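Side-chain contacts in 23S rRNA-specific endonuclease VapC20 (Mycobacterium tuberculosis H37Rv, PDB 5WZF), which cleaves 23S ribosomal RNA in the sarcin-ricin loop as the magnesium-dependent toxin of a toxin-antitoxin pair: residues Val47-Ser50 / Asn51-Gly55; His102-Arg105 / Glu106-Phe109; Ala126-Asp130 / Gly131-Ala135. All blocks are in the same frame, centred on the assembly; numbering follows the deposited sequence.

Contact 1 (Val47-Ser50 / Asn51-Gly55); sequences VMTS and NHVLG
S50 ends a strand and caps the helix that starts at N51. Its hydroxyl OG accepts from V53 N at 3.1 Å, with an N-H...O angle of 159°. This is an N-cap bond. A chi1 of 79° sets OG between the backbone N and the carbonyl carbon, turned to the first helical turn. The carbonyl of the same residue is used too. S50 O accepts from L54 N at 3.0 Å. S50 therefore grips two backbone N-H groups of the first turn, one with its side chain and one with its main chain.

T49 packs on the same turn. Its OG1 lies against V53 CG1 at 3.2 Å, and V53 CG2 is 3.4 Å from S50 OG, so the two branches of V53 meet different hydroxyls. The methyl T49 CG2 rests on L54 CG at 4.0 Å. The polar needs of T49 OG1 are met elsewhere, by V17 O and W22 NE1.

The contact is buried. Strand 46-50 runs between strands 14-17 and 82-85 of the parallel sheet. V53 also packs on F16 and on V110 and S114 of helix 109-121.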
loop_
_atom_site.group_PDB
_atom_site.type_symbol
_atom_site.label_atom_id
_atom_site.label_comp_id
_atom_site.label_asym_id
_atom_site.label_seq_id
_atom_site.Cartn_x
_atom_site.Cartn_y
_atom_site.Cartn_z
ATOM N N VAL B 47 5.542 11.154 -17.632
ATOM C CA VAL B 47 5.319 11.125 -16.192
ATOM C C VAL B 47 4.641 9.830 -15.753
ATOM O O VAL B 47 3.522 9.527 -16.165
ATOM C CB VAL B 47 4.469 12.327 -15.744
ATOM C CG1 VAL B 47 4.220 12.282 -14.250
ATOM C CG2 VAL B 47 5.163 13.622 -16.129
ATOM N N MET B 48 5.328 9.071 -14.907
ATOM C CA MET B 48 4.843 7.761 -14.494
ATOM C C MET B 48 4.675 7.673 -12.981
ATOM O O MET B 48 5.383 8.337 -12.232
ATOM C CB MET B 48 5.803 6.675 -14.979
ATOM C CG MET B 48 5.298 5.255 -14.807
ATOM S SD MET B 48 6.463 4.069 -15.500
ATOM C CE MET B 48 6.615 4.686 -17.177
ATOM N N THR B 49 3.725 6.855 -12.544
ATOM C CA THR B 49 3.595 6.511 -11.136
ATOM C C THR B 49 3.071 5.076 -11.070
ATOM O O THR B 49 3.053 4.387 -12.088
ATOM C CB THR B 49 2.672 7.494 -10.376
ATOM O OG1 THR B 49 2.814 7.296 -8.962
ATOM C CG2 THR B 49 1.209 7.330 -10.786
ATOM N N SER B 50 2.672 4.610 -9.890
ATOM C CA SER B 50 2.196 3.232 -9.767
ATOM C C SER B 50 0.885 3.136 -9.000
ATOM O O SER B 50 0.486 4.075 -8.314
ATOM C CB SER B 50 3.244 2.354 -9.082
ATOM O OG SER B 50 3.229 2.547 -7.676
ATOM N N ASN B 51 0.228 1.985 -9.112
ATOM C CA ASN B 51 -1.007 1.746 -8.376
ATOM C C ASN B 51 -0.757 1.778 -6.870
ATOM O O ASN B 51 -1.565 2.314 -6.116
ATOM C CB ASN B 51 -1.640 0.415 -8.796
ATOM C CG ASN B 51 -0.708 -0.768 -8.604
ATOM O OD1 ASN B 51 0.493 -0.679 -8.857
ATOM N ND2 ASN B 51 -1.262 -1.889 -8.151
ATOM N N HIS B 52 0.376 1.231 -6.433
ATOM C CA HIS B 52 0.693 1.228 -5.009
ATOM C C HIS B 52 0.900 2.648 -4.491
ATOM O O HIS B 52 0.457 2.986 -3.390
ATOM C CB HIS B 52 1.933 0.373 -4.725
ATOM C CG HIS B 52 1.694 -1.099 -4.850
ATOM N ND1 HIS B 52 0.974 -1.819 -3.921
ATOM C CD2 HIS B 52 2.087 -1.991 -5.791
ATOM C CE1 HIS B 52 0.929 -3.088 -4.286
ATOM N NE2 HIS B 52 1.595 -3.218 -5.418
ATOM N N VAL B 53 1.556 3.483 -5.292
ATOM C CA VAL B 53 1.802 4.870 -4.909
ATOM C C VAL B 53 0.493 5.655 -4.820
ATOM O O VAL B 53 0.265 6.382 -3.851
ATOM C CB VAL B 53 2.758 5.572 -5.894
ATOM C CG1 VAL B 53 2.657 7.090 -5.755
ATOM C CG2 VAL B 53 4.191 5.106 -5.661
ATOM N N LEU B 54 -0.365 5.502 -5.826
ATOM C CA LEU B 54 -1.635 6.220 -5.827
ATOM C C LEU B 54 -2.467 5.806 -4.621
ATOM O O LEU B 54 -3.103 6.639 -3.980
ATOM C CB LEU B 54 -2.413 5.973 -7.121
ATOM C CG LEU B 54 -1.911 6.723 -8.357
ATOM C CD1 LEU B 54 -2.877 6.557 -9.531
ATOM C CD2 LEU B 54 -1.696 8.200 -8.033
ATOM N N GLY B 55 -2.449 4.515 -4.312
ATOM C CA GLY B 55 -3.149 4.016 -3.146
ATOM C C GLY B 55 -2.626 4.634 -1.864
ATOM O O GLY B 55 -3.401 5.056 -1.009
#

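Contact 2 (His102-Arg105 / Glu106-Phe109); sequences HDER and EYSF
R105 and Y107 meet in the loop that joins helix 89-101 to helix 109-121. The arginine chain is extended, with CG anti to the backbone N (chi1 -180°), and this lays its aliphatic part across the tyrosine ring. R105 CG sits over one face, offset toward the rim. Further out, R105 CD is 3.6 Å from Y107 CZ and 3.4 Å from Y107 OH. The guanidinium lies obliquely to the ring, the planes 40° apart, and its NH2 forms a salt bridge with D132.

E104 comes to the ring edge, where its OE2 is 3.9 Å from Y107 CE2. The glutamate chain is bent at chi2, which turns the carboxylate back toward H102. H102 ND1 donates to E104 OE2 at 2.7 Å, in the imidazole plane and to the syn lone pair. This is a His-carboxylate hydrogen bond. A water donates to the same E104 OE2 at 2.6 Å and also bonds Y107 OH at 2.5 Å, in the plane of the phenol. OE2 thus takes two bonds, and the water links it to the phenol.

A second water serves the backbone. It donates to R105 O at 2.7 Å and accepts from Y107 N at 2.9 Å, bridging two groups that do not bond each other directly.

W98 of helix 89-101 stacks on H102 and meets Y107 edge-to-face. After Y107, S108 is the N-cap of helix 109-121, and its OG is hydrogen-bonded to D111 N, just inside that helix. D111 is a predicted magnesium ligand, so this loop probably leads into the acidic metal site of the PIN domain.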
loop_
_atom_site.group_PDB
_atom_site.type_symbol
_atom_site.label_atom_id
_atom_site.label_comp_id
_atom_site.label_asym_id
_atom_site.label_seq_id
_atom_site.Cartn_x
_atom_site.Cartn_y
_atom_site.Cartn_z
ATOM N N HIS B 102 17.803 -6.213 1.406
ATOM C CA HIS B 102 18.313 -4.896 1.783
ATOM C C HIS B 102 17.998 -4.501 3.225
ATOM O O HIS B 102 17.115 -3.681 3.473
ATOM C CB HIS B 102 17.769 -3.832 0.827
ATOM C CG HIS B 102 18.483 -3.788 -0.488
ATOM N ND1 HIS B 102 19.548 -2.946 -0.726
ATOM C CD2 HIS B 102 18.297 -4.493 -1.629
ATOM C CE1 HIS B 102 19.983 -3.129 -1.961
ATOM N NE2 HIS B 102 19.242 -4.063 -2.529
ATOM N N ASP B 103 18.747 -5.065 4.168
ATOM C CA ASP B 103 18.542 -4.780 5.583
ATOM C C ASP B 103 19.378 -3.601 6.092
ATOM O O ASP B 103 19.402 -3.327 7.291
ATOM C CB ASP B 103 18.858 -6.022 6.414
ATOM C CG ASP B 103 20.318 -6.425 6.328
ATOM O OD1 ASP B 103 20.978 -6.082 5.324
ATOM O OD2 ASP B 103 20.806 -7.087 7.266
ATOM N N GLU B 104 20.057 -2.904 5.186
ATOM C CA GLU B 104 20.952 -1.818 5.583
ATOM C C GLU B 104 20.195 -0.536 5.935
ATOM O O GLU B 104 20.751 0.370 6.553
ATOM C CB GLU B 104 21.971 -1.523 4.475
ATOM C CG GLU B 104 21.403 -0.803 3.251
ATOM C CD GLU B 104 20.736 -1.738 2.264
ATOM O OE1 GLU B 104 20.697 -2.958 2.532
ATOM O OE2 GLU B 104 20.247 -1.258 1.215
ATOM N N ARG B 105 18.928 -0.468 5.538
ATOM C CA ARG B 105 18.118 0.730 5.738
ATOM C C ARG B 105 16.636 0.364 5.728
ATOM O O ARG B 105 16.235 -0.574 5.044
ATOM C CB ARG B 105 18.423 1.767 4.653
ATOM C CG ARG B 105 17.647 3.071 4.757
ATOM C CD ARG B 105 17.905 3.944 3.537
ATOM N NE ARG B 105 16.967 5.058 3.433
ATOM C CZ ARG B 105 17.265 6.321 3.725
ATOM N NH1 ARG B 105 18.484 6.645 4.137
ATOM N NH2 ARG B 105 16.342 7.263 3.597
ATOM N N GLU B 106 15.828 1.092 6.492
ATOM C CA GLU B 106 14.390 0.841 6.518
ATOM C C GLU B 106 13.731 1.268 5.212
ATOM O O GLU B 106 13.683 2.456 4.896
ATOM C CB GLU B 106 13.728 1.567 7.692
ATOM C CG GLU B 106 12.220 1.347 7.761
ATOM C CD GLU B 106 11.547 2.134 8.874
ATOM O OE1 GLU B 106 12.249 2.594 9.800
ATOM O OE2 GLU B 106 10.308 2.288 8.822
ATOM N N TYR B 107 13.229 0.296 4.455
ATOM C CA TYR B 107 12.487 0.579 3.227
ATOM C C TYR B 107 11.061 0.048 3.325
ATOM O O TYR B 107 10.839 -1.041 3.856
ATOM C CB TYR B 107 13.178 -0.036 2.008
ATOM C CG TYR B 107 14.467 0.642 1.604
ATOM C CD1 TYR B 107 14.452 1.884 0.982
ATOM C CD2 TYR B 107 15.695 0.032 1.821
ATOM C CE1 TYR B 107 15.628 2.508 0.602
ATOM C CE2 TYR B 107 16.875 0.645 1.445
ATOM C CZ TYR B 107 16.838 1.881 0.835
ATOM O OH TYR B 107 18.013 2.495 0.458
ATOM N N SER B 108 10.106 0.816 2.809
ATOM C CA SER B 108 8.714 0.385 2.770
ATOM C C SER B 108 8.473 -0.512 1.568
ATOM O O SER B 108 9.246 -0.500 0.612
ATOM C CB SER B 108 7.770 1.587 2.706
ATOM O OG SER B 108 7.760 2.148 1.404
ATOM N N PHE B 109 7.395 -1.289 1.619
ATOM C CA PHE B 109 6.994 -2.106 0.479
ATOM C C PHE B 109 6.712 -1.262 -0.765
ATOM O O PHE B 109 7.120 -1.622 -1.867
ATOM C CB PHE B 109 5.760 -2.931 0.822
ATOM C CG PHE B 109 5.185 -3.671 -0.351
ATOM C CD1 PHE B 109 5.774 -4.836 -0.808
ATOM C CD2 PHE B 109 4.055 -3.196 -0.999
ATOM C CE1 PHE B 109 5.248 -5.518 -1.888
ATOM C CE2 PHE B 109 3.524 -3.875 -2.077
ATOM C CZ PHE B 109 4.120 -5.038 -2.521
HETATM O O HOH W 1 20.177 1.341 0.712
HETATM O O HOH W 2 14.161 -2.367 5.048
#

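Contact 3 (Ala126-Asp130 / Gly131-Ala135); sequences AYAFD and GDFSA
From A126 to A135 the chain leaves a strand, turns and enters a short helix. These are the first elements of the beta-alpha-beta unit of strand 125-127, helix 132-135 and strand 139-140. D130 and G131 both have positive phi, 74° and 81°, and they make the turn. The positive phi of G131 is one that favours glycine. G131 is the N-cap residue of helix 132-135, and its carbonyl O accepts from A135 N at 3.0 Å. The turn brings the CA atoms of A126 and F133 within 7.3 Å.

F133 carries the side-chain contact. Its CG lies anti to the carbonyl carbon, beside the backbone N (chi1 -77°), and the ring points back at the strand. Both alanine methyls approach obliquely from the same side of the ring. A126 CB is 3.7 Å from F133 CD2, and A128 CB is 3.8 Å from F133 CD1.

The turn itself is polar. One water donates to D130 O at 2.8 Å and to D132 OD1 at 2.8 Å, joining the turn to the first residue of the helix. R105 also takes D132 OD1, while the D130 carboxylate pairs with R32. D132 OD2 lies near D111 OD2, consistent with a place at the acidic, probably metal-binding, site.

The chemistry thus divides in two. An apolar half holds F133 against the end of the strand and the loop that follows, while charged groups and water hold the turn. E140 accepts from G131 N and S134 N at the helix start, and its negative charge is probably eased by these N-H groups and the helix end.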
loop_
_atom_site.group_PDB
_atom_site.type_symbol
_atom_site.label_atom_id
_atom_site.label_comp_id
_atom_site.label_asym_id
_atom_site.label_seq_id
_atom_site.Cartn_x
_atom_site.Cartn_y
_atom_site.Cartn_z
ATOM N N ALA B 126 13.277 10.583 -10.008
ATOM C CA ALA B 126 12.033 10.464 -9.266
ATOM C C ALA B 126 11.581 11.810 -8.725
ATOM O O ALA B 126 12.389 12.591 -8.226
ATOM C CB ALA B 126 12.188 9.467 -8.126
ATOM N N TYR B 127 10.286 12.089 -8.832
ATOM C CA TYR B 127 9.717 13.202 -8.085
ATOM C C TYR B 127 9.375 12.678 -6.699
ATOM O O TYR B 127 8.385 11.975 -6.512
ATOM C CB TYR B 127 8.490 13.791 -8.779
ATOM C CG TYR B 127 8.829 14.921 -9.727
ATOM C CD1 TYR B 127 10.115 15.069 -10.223
ATOM C CD2 TYR B 127 7.871 15.848 -10.109
ATOM C CE1 TYR B 127 10.436 16.098 -11.084
ATOM C CE2 TYR B 127 8.182 16.889 -10.968
ATOM C CZ TYR B 127 9.467 17.006 -11.453
ATOM O OH TYR B 127 9.792 18.032 -12.307
ATOM N N ALA B 128 10.232 12.996 -5.738
ATOM C CA ALA B 128 10.107 12.472 -4.392
ATOM C C ALA B 128 10.891 13.347 -3.444
ATOM O O ALA B 128 11.808 14.050 -3.856
ATOM C CB ALA B 128 10.612 11.037 -4.319
ATOM N N PHE B 129 10.523 13.290 -2.172
ATOM C CA PHE B 129 11.251 13.991 -1.134
ATOM C C PHE B 129 11.697 12.958 -0.096
ATOM O O PHE B 129 11.405 11.771 -0.244
ATOM C CB PHE B 129 10.379 15.082 -0.503
ATOM C CG PHE B 129 9.786 16.053 -1.503
ATOM C CD1 PHE B 129 10.584 16.993 -2.141
ATOM C CD2 PHE B 129 8.427 16.036 -1.783
ATOM C CE1 PHE B 129 10.038 17.886 -3.052
ATOM C CE2 PHE B 129 7.875 16.927 -2.689
ATOM C CZ PHE B 129 8.678 17.853 -3.325
ATOM N N ASP B 130 12.430 13.409 0.919
ATOM C CA ASP B 130 12.794 12.593 2.091
ATOM C C ASP B 130 13.872 11.516 1.859
ATOM O O ASP B 130 14.216 10.777 2.784
ATOM C CB ASP B 130 11.538 11.939 2.681
ATOM C CG ASP B 130 10.459 12.954 3.010
ATOM O OD1 ASP B 130 10.807 14.084 3.419
ATOM O OD2 ASP B 130 9.264 12.628 2.855
ATOM N N GLY B 131 14.399 11.419 0.643
ATOM C CA GLY B 131 15.678 10.759 0.431
ATOM C C GLY B 131 15.778 9.245 0.337
ATOM O O GLY B 131 16.889 8.716 0.265
ATOM N N ASP B 132 14.653 8.537 0.329
ATOM C CA ASP B 132 14.700 7.077 0.221
ATOM C C ASP B 132 15.105 6.645 -1.184
ATOM O O ASP B 132 15.843 5.679 -1.355
ATOM C CB ASP B 132 13.355 6.456 0.597
ATOM C CG ASP B 132 13.014 6.655 2.059
ATOM O OD1 ASP B 132 13.927 6.562 2.905
ATOM O OD2 ASP B 132 11.832 6.915 2.359
ATOM N N PHE B 133 14.619 7.364 -2.192
ATOM C CA PHE B 133 15.019 7.097 -3.569
ATOM C C PHE B 133 16.502 7.417 -3.789
ATOM O O PHE B 133 17.209 6.688 -4.493
ATOM C CB PHE B 133 14.142 7.893 -4.536
ATOM C CG PHE B 133 12.768 7.306 -4.726
ATOM C CD1 PHE B 133 11.790 7.462 -3.756
ATOM C CD2 PHE B 133 12.457 6.601 -5.875
ATOM C CE1 PHE B 133 10.519 6.916 -3.928
ATOM C CE2 PHE B 133 11.194 6.055 -6.058
ATOM C CZ PHE B 133 10.224 6.214 -5.082
ATOM N N SER B 134 16.975 8.505 -3.184
ATOM C CA SER B 134 18.392 8.856 -3.252
ATOM C C SER B 134 19.258 7.763 -2.634
ATOM O O SER B 134 20.305 7.411 -3.174
ATOM C CB SER B 134 18.655 10.186 -2.546
ATOM O OG SER B 134 17.861 11.219 -3.098
ATOM N N ALA B 135 18.816 7.228 -1.499
ATOM C CA ALA B 135 19.562 6.172 -0.825
ATOM C C ALA B 135 19.595 4.903 -1.672
ATOM O O ALA B 135 20.569 4.149 -1.640
ATOM C CB ALA B 135 18.966 5.881 0.545
HETATM O O HOH W 3 14.512 8.713 4.635
#

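The three contacts follow one another along the chain. None nests in or crosses another. Contact 1 comes first and closes the turn from strand 46-50 into helix 51-63. Contact 2 closes the loop between helices 89-101 and 109-121. Contact 3 closes the turn after strand 125-127, in the last beta-alpha-beta unit. Contacts 1 and 2 touch where H52 meets F109 edge-to-face. Contacts 2 and 3 are joined by the R105-D132 salt bridge and by A135, which packs on R105 and Y107. Contacts 1 and 3 do not touch but reach the same sheet. Contacts 1 and 3 lie near both predicted magnesium ligands, D18 and D111, and contact 2 near D111.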